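Local coordinates for protein cytochrome P450 reductase (Amycolatopsis methanolica 239, PDB 5OGX) that transfers electrons from NADH through FAD and a [2Fe-2S] cluster to a cytochrome P450 that O-demethylates lignin-derived aromatics, at residues 236-241 and 264-269. Numbering follows the deposited sequence.
Sequences REVLLY and PGFRFV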
ATOM      1  N   ARG A 236       2.478 -17.596  15.595  0.58 23.34           N
ATOM      2  CA  ARG A 236       2.456 -16.228  16.076  0.58 21.30           C
ATOM      3  C   ARG A 236       1.024 -15.704  16.143  0.58 21.95           C
ATOM      4  O   ARG A 236       0.095 -16.231  15.518  0.58 22.22           O
ATOM      5  CB  ARG A 236       3.328 -15.343  15.182  0.58 21.65           C
ATOM      6  CG  ARG A 236       2.549 -14.558  14.145  0.58 20.68           C
ATOM      7  CD  ARG A 236       3.453 -13.861  13.140  0.58 25.93           C
ATOM      8  NE  ARG A 236       4.198 -12.739  13.710  0.58 25.10           N
ATOM      9  CZ  ARG A 236       5.281 -12.215  13.155  0.58 23.88           C
ATOM     10  NH1 ARG A 236       5.745 -12.719  12.016  0.58 27.75           N
ATOM     11  NH2 ARG A 236       5.904 -11.199  13.730  0.58 21.41           N
ATOM     12  N   GLU A 237       0.862 -14.641  16.921  1.00 19.76           N
ATOM     13  CA  GLU A 237      -0.413 -13.981  17.129  1.00 19.15           C
ATOM     14  C   GLU A 237      -0.607 -12.941  16.040  1.00 18.40           C
ATOM     15  O   GLU A 237       0.225 -12.027  15.876  1.00 18.28           O
ATOM     16  CB  GLU A 237      -0.453 -13.331  18.503  1.00 21.50           C
ATOM     17  CG  GLU A 237      -0.470 -14.332  19.615  1.00 28.75           C
ATOM     18  CD  GLU A 237      -0.633 -13.645  20.925  1.00 30.08           C
ATOM     19  OE1 GLU A 237      -1.731 -13.750  21.497  1.00 30.02           O
ATOM     20  OE2 GLU A 237       0.340 -12.987  21.363  1.00 30.07           O
ATOM     21  N   VAL A 238      -1.684 -13.086  15.270  1.00 18.20           N
ATOM     22  CA  VAL A 238      -2.014 -12.155  14.194  1.00 17.38           C
ATOM     23  C   VAL A 238      -3.502 -11.865  14.324  1.00 24.73           C
ATOM     24  O   VAL A 238      -4.327 -12.765  14.113  1.00 21.58           O
ATOM     25  CB  VAL A 238      -1.689 -12.748  12.815  1.00 18.05           C
ATOM     26  CG1 VAL A 238      -2.175 -11.832  11.691  1.00 20.58           C
ATOM     27  CG2 VAL A 238      -0.204 -13.064  12.685  1.00 20.01           C
ATOM     28  N   LEU A 239      -3.856 -10.636  14.694  1.00 17.26           N
ATOM     29  CA  LEU A 239      -5.244 -10.220  14.840  1.00 17.63           C
ATOM     30  C   LEU A 239      -5.601  -9.318  13.664  1.00 21.16           C
ATOM     31  O   LEU A 239      -5.017  -8.236  13.507  1.00 18.85           O
ATOM     32  CB  LEU A 239      -5.476  -9.485  16.157  1.00 18.56           C
ATOM     33  CG  LEU A 239      -5.083 -10.154  17.467  1.00 21.85           C
ATOM     34  CD1 LEU A 239      -5.615  -9.316  18.619  1.00 23.47           C
ATOM     35  CD2 LEU A 239      -5.640 -11.547  17.536  1.00 30.64           C
ATOM     36  N   LEU A 240      -6.536  -9.765  12.832  1.00 17.35           N
ATOM     37  CA  LEU A 240      -6.894  -9.046  11.615  1.00 16.88           C
ATOM     38  C   LEU A 240      -8.336  -8.560  11.749  1.00 21.68           C
ATOM     39  O   LEU A 240      -9.262  -9.374  11.813  1.00 21.43           O
ATOM     40  CB  LEU A 240      -6.725  -9.955  10.400  1.00 18.14           C
ATOM     41  CG  LEU A 240      -7.215  -9.448   9.051  1.00 19.67           C
ATOM     42  CD1 LEU A 240      -6.608  -8.083   8.710  1.00 18.40           C
ATOM     43  CD2 LEU A 240      -6.897 -10.484   7.982  1.00 18.60           C
ATOM     44  N   TYR A 241      -8.525  -7.243  11.832  1.00 18.16           N
ATOM     45  CA  TYR A 241      -9.856  -6.655  11.975  1.00 20.53           C
ATOM     46  C   TYR A 241     -10.261  -6.037  10.647  1.00 22.73           C
ATOM     47  O   TYR A 241      -9.474  -5.308  10.035  1.00 18.11           O
ATOM     48  CB  TYR A 241      -9.893  -5.585  13.074  1.00 17.79           C
ATOM     49  CG  TYR A 241      -9.590  -6.098  14.461  1.00 22.43           C
ATOM     50  CD1 TYR A 241      -8.283  -6.280  14.869  1.00 19.90           C
ATOM     51  CD2 TYR A 241     -10.619  -6.391  15.363  1.00 22.12           C
ATOM     52  CE1 TYR A 241      -7.984  -6.747  16.133  1.00 18.14           C
ATOM     53  CE2 TYR A 241     -10.333  -6.864  16.635  1.00 22.78           C
ATOM     54  CZ  TYR A 241      -9.013  -7.032  17.018  1.00 21.14           C
ATOM     55  OH  TYR A 241      -8.686  -7.491  18.273  1.00 22.61           O
ATOM     56  N   PRO A 264      -3.373 -21.183  15.135  1.00 25.40           N
ATOM     57  CA  PRO A 264      -4.190 -20.925  16.332  1.00 25.75           C
ATOM     58  C   PRO A 264      -4.043 -19.529  16.891  1.00 24.84           C
ATOM     59  O   PRO A 264      -4.910 -19.104  17.665  1.00 24.91           O
ATOM     60  CB  PRO A 264      -3.692 -21.980  17.334  1.00 27.12           C
ATOM     61  CG  PRO A 264      -3.067 -23.055  16.460  1.00 29.08           C
ATOM     62  CD  PRO A 264      -2.406 -22.268  15.356  1.00 26.35           C
ATOM     63  N   GLY A 265      -2.985 -18.798  16.516  1.00 23.35           N
ATOM     64  CA  GLY A 265      -2.810 -17.422  16.941  1.00 22.24           C
ATOM     65  C   GLY A 265      -3.469 -16.395  16.054  1.00 22.75           C
ATOM     66  O   GLY A 265      -3.468 -15.199  16.380  1.00 21.58           O
ATOM     67  N   PHE A 266      -4.042 -16.834  14.935  1.00 21.49           N
ATOM     68  CA  PHE A 266      -4.703 -15.940  14.000  1.00 20.75           C
ATOM     69  C   PHE A 266      -6.171 -15.792  14.371  1.00 26.99           C
ATOM     70  O   PHE A 266      -6.844 -16.776  14.718  1.00 29.32           O
ATOM     71  CB  PHE A 266      -4.586 -16.473  12.569  1.00 21.13           C
ATOM     72  CG  PHE A 266      -5.358 -15.665  11.556  1.00 20.23           C
ATOM     73  CD1 PHE A 266      -4.830 -14.480  11.048  1.00 19.35           C
ATOM     74  CD2 PHE A 266      -6.620 -16.063  11.144  1.00 21.38           C
ATOM     75  CE1 PHE A 266      -5.544 -13.731  10.103  1.00 22.29           C
ATOM     76  CE2 PHE A 266      -7.339 -15.320  10.216  1.00 21.67           C
ATOM     77  CZ  PHE A 266      -6.800 -14.144   9.700  1.00 23.00           C
ATOM     78  N   ARG A 267      -6.666 -14.558  14.305  1.00 20.63           N
ATOM     79  CA  ARG A 267      -8.092 -14.293  14.444  1.00 22.58           C
ATOM     80  C   ARG A 267      -8.506 -13.296  13.384  1.00 26.24           C
ATOM     81  O   ARG A 267      -7.772 -12.349  13.097  1.00 24.23           O
ATOM     82  CB  ARG A 267      -8.463 -13.734  15.832  1.00 28.70           C
ATOM     83  CG  ARG A 267      -7.684 -14.332  16.987  1.00 42.25           C
ATOM     84  CD  ARG A 267      -8.492 -14.393  18.285  1.00 54.39           C
ATOM     85  NE  ARG A 267      -8.766 -13.073  18.851  1.00 57.49           N
ATOM     86  CZ  ARG A 267      -8.340 -12.650  20.041  1.00 48.49           C
ATOM     87  NH1 ARG A 267      -7.585 -13.429  20.809  1.00 44.87           N
ATOM     88  NH2 ARG A 267      -8.660 -11.433  20.461  1.00 37.97           N
ATOM     89  N   PHE A 268      -9.687 -13.502  12.820  1.00 21.10           N
ATOM     90  CA  PHE A 268     -10.292 -12.567  11.881  1.00 20.65           C
ATOM     91  C   PHE A 268     -11.564 -12.016  12.504  1.00 24.97           C
ATOM     92  O   PHE A 268     -12.444 -12.786  12.904  1.00 23.08           O
ATOM     93  CB  PHE A 268     -10.619 -13.245  10.547  1.00 21.00           C
ATOM     94  CG  PHE A 268     -11.183 -12.313   9.532  1.00 21.61           C
ATOM     95  CD1 PHE A 268     -10.372 -11.336   8.956  1.00 20.31           C
ATOM     96  CD2 PHE A 268     -12.514 -12.387   9.159  1.00 26.55           C
ATOM     97  CE1 PHE A 268     -10.876 -10.469   8.017  1.00 25.50           C
ATOM     98  CE2 PHE A 268     -13.030 -11.508   8.222  1.00 26.14           C
ATOM     99  CZ  PHE A 268     -12.210 -10.550   7.652  1.00 26.30           C
ATOM    100  N   VAL A 269     -11.672 -10.693  12.560  1.00 20.69           N
ATOM    101  CA  VAL A 269     -12.742 -10.028  13.300  1.00 21.59           C
ATOM    102  C   VAL A 269     -13.405  -8.959  12.438  1.00 25.70           C
ATOM    103  O   VAL A 269     -12.877  -7.841  12.307  1.00 21.62           O
ATOM    104  CB  VAL A 269     -12.213  -9.391  14.594  1.00 23.91           C
ATOM    105  CG1 VAL A 269     -13.360  -8.797  15.407  1.00 24.51           C
ATOM    106  CG2 VAL A 269     -11.404 -10.390  15.405  1.00 27.95           C
TER
HETATM  107  O   HOH W   1      -0.771 -18.653  14.672  1.00 24.30           O
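Val238 and Leu240 turn their amide and carbonyl groups to residues 265-269, giving the alternating bonds of a parallel pair. Val238 N donates to Gly265 O (3.0 Å), approaching well above the carbonyl plane. The other three bonds run nearly in line with their carbonyls: Arg267 N to Val238 O, Leu240 N to Arg267 O, and Val269 N to Leu240 O (2.8 Å). Just before the strands, a water bridges the two segments, donating to Arg236 O (2.7 Å) and accepting from Gly265 N. Glycine suits this entry because a CB would collide with Arg236 O.

On one face, the Phe266 ring rests its CD1 against Val238 CG1 (3.8 Å) and its CE1 against Leu240 CB; Phe266 CG stands anti to the backbone N (chi1 175°), which places the ring there. Replacing the ring by an alanine side chain is likely to open a gap beside Val238 and Leu240. Leu240 CG meets the Phe268 ring at its edge, in plane (3.7 Å from CD1). On the other face, Leu239 CD2 touches Arg267 CG (3.5 Å) and lies over one guanidinium face, toward its rim; the arginine's bent chain lies along the leucine, and NH2 has a long, weak ion pair with Asp292. Beta-branched Val269 flanks Tyr241, whose OH bonds Asp292.

Helix 253-262 links the strands in a beta-alpha-beta crossover of the NAD-binding domain and, with helix 219-232, covers the phenylalanine face; the backbones of Leu239 and Tyr241 bond strand 210-215.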